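Local coordinates for CS6 fimbrial subunit B, CS6 fimbrial subunit A (Escherichia coli, PDB 4B9G), which probably builds, as a pilin subunit, the CS6 fimbriae with which enterotoxigenic bacteria adhere, here complemented by a donor strand fused from subunit A, at residues M43-P46 and A47-A51. Sequence-based numbering, arbitrary orientation.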
loop_
_atom_site.group_PDB
_atom_site.type_symbol
_atom_site.label_atom_id
_atom_site.label_comp_id
_atom_site.label_asym_id
_atom_site.label_seq_id
_atom_site.Cartn_x
_atom_site.Cartn_y
_atom_site.Cartn_z
ATOM N N MET A 43 -9.585 5.859 0.950
ATOM C CA MET A 43 -9.383 7.306 0.870
ATOM C C MET A 43 -10.482 7.976 0.065
ATOM O O MET A 43 -11.062 7.389 -0.825
ATOM C CB MET A 43 -8.031 7.664 0.265
ATOM C CG MET A 43 -7.874 7.278 -1.213
ATOM S SD MET A 43 -6.222 7.659 -1.957
ATOM C CE MET A 43 -5.139 6.490 -1.136
ATOM N N THR A 44 -10.806 9.211 0.394
ATOM C CA THR A 44 -11.657 10.013 -0.515
ATOM C C THR A 44 -10.789 11.146 -1.024
ATOM O O THR A 44 -10.057 11.738 -0.300
ATOM C CB THR A 44 -12.992 10.536 0.120
ATOM O OG1 THR A 44 -13.816 9.431 0.489
ATOM C CG2 THR A 44 -13.792 11.407 -0.852
ATOM N N ILE A 45 -10.886 11.446 -2.285
ATOM C CA ILE A 45 -10.001 12.424 -2.894
ATOM C C ILE A 45 -10.469 13.849 -2.556
ATOM O O ILE A 45 -11.596 14.219 -2.905
ATOM C CB ILE A 45 -10.049 12.211 -4.407
ATOM C CG1 ILE A 45 -9.717 10.745 -4.768
ATOM C CG2 ILE A 45 -9.138 13.203 -5.097
ATOM C CD1 ILE A 45 -8.395 10.216 -4.242
ATOM N N PRO A 46 -9.613 14.668 -1.923
ATOM C CA PRO A 46 -10.026 16.042 -1.634
ATOM C C PRO A 46 -10.152 16.867 -2.898
ATOM O O PRO A 46 -9.480 16.638 -3.897
ATOM C CB PRO A 46 -8.864 16.589 -0.797
ATOM C CG PRO A 46 -8.158 15.398 -0.263
ATOM C CD PRO A 46 -8.306 14.358 -1.322
ATOM N N ALA A 47 -11.000 17.886 -2.847
ATOM C CA ALA A 47 -11.106 18.830 -3.952
ATOM C C ALA A 47 -9.719 19.411 -4.212
ATOM O O ALA A 47 -8.989 19.728 -3.272
ATOM C CB ALA A 47 -12.095 19.932 -3.621
ATOM N N GLY A 48 -9.346 19.536 -5.484
ATOM C CA GLY A 48 -8.046 20.066 -5.846
ATOM C C GLY A 48 -6.990 19.004 -6.127
ATOM O O GLY A 48 -5.907 19.339 -6.610
ATOM N N VAL A 49 -7.280 17.741 -5.824
ATOM C CA VAL A 49 -6.340 16.663 -6.101
ATOM C C VAL A 49 -6.742 15.998 -7.410
ATOM O O VAL A 49 -7.868 15.502 -7.553
ATOM C CB VAL A 49 -6.315 15.653 -4.952
ATOM C CG1 VAL A 49 -5.476 14.446 -5.332
ATOM C CG2 VAL A 49 -5.790 16.335 -3.686
ATOM N N SER A 50 -5.858 15.955 -8.365
ATOM C CA SER A 50 -6.008 15.378 -9.672
ATOM C C SER A 50 -5.430 14.009 -9.868
ATOM O O SER A 50 -5.872 13.289 -10.737
ATOM C CB SER A 50 -5.486 16.298 -10.783
ATOM O OG SER A 50 -5.990 17.557 -10.698
ATOM N N ALA A 51 -4.433 13.655 -9.066
ATOM C CA ALA A 51 -3.751 12.374 -9.224
ATOM C C ALA A 51 -3.204 11.895 -7.891
ATOM O O ALA A 51 -2.931 12.696 -6.981
ATOM C CB ALA A 51 -2.633 12.468 -10.261
#
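Val49 folds back over Ile45 and Pro46 as the chain reverses, putting one methyl branch on each. Its CG1, anti to the backbone N (chi1 173°), lies 3.9 Å from Ile45 CG2. That leaves Val49 CG2 beside the backbone N and directed at the proline ring, where it rests 4.0 Å from Pro46 CD. Ile45 meets the valine with its short branch: CG2, anti to the isoleucine's backbone N, is turned to the valine and approaches Val49 CB at 3.7 Å and Val49 O at 3.6 Å, the two side chains running nearly perpendicular. The isoleucine side chain also packs on Val103 and Tyr109. A single backbone hydrogen bond closes the turn, Val49 N to Pro46 O at 3.1 Å; it is fairly straight, 155° at the hydrogen, although the donor nitrogen sits 31° out of the carbonyl plane. Gly48 has the positive phi of the third position of a type II turn, a backbone region that glycine enters easily, and its N-H is held by Glu105 OE1. Pro46 and Val49 both lean on Phe138 of strand 128-142, bringing the apolar side of the reversal onto the sheet. Residues 46-49 form a type II beta turn with glycine at its third position, linking strands 37-44 and 51-56 within the subunit B part of the fusion.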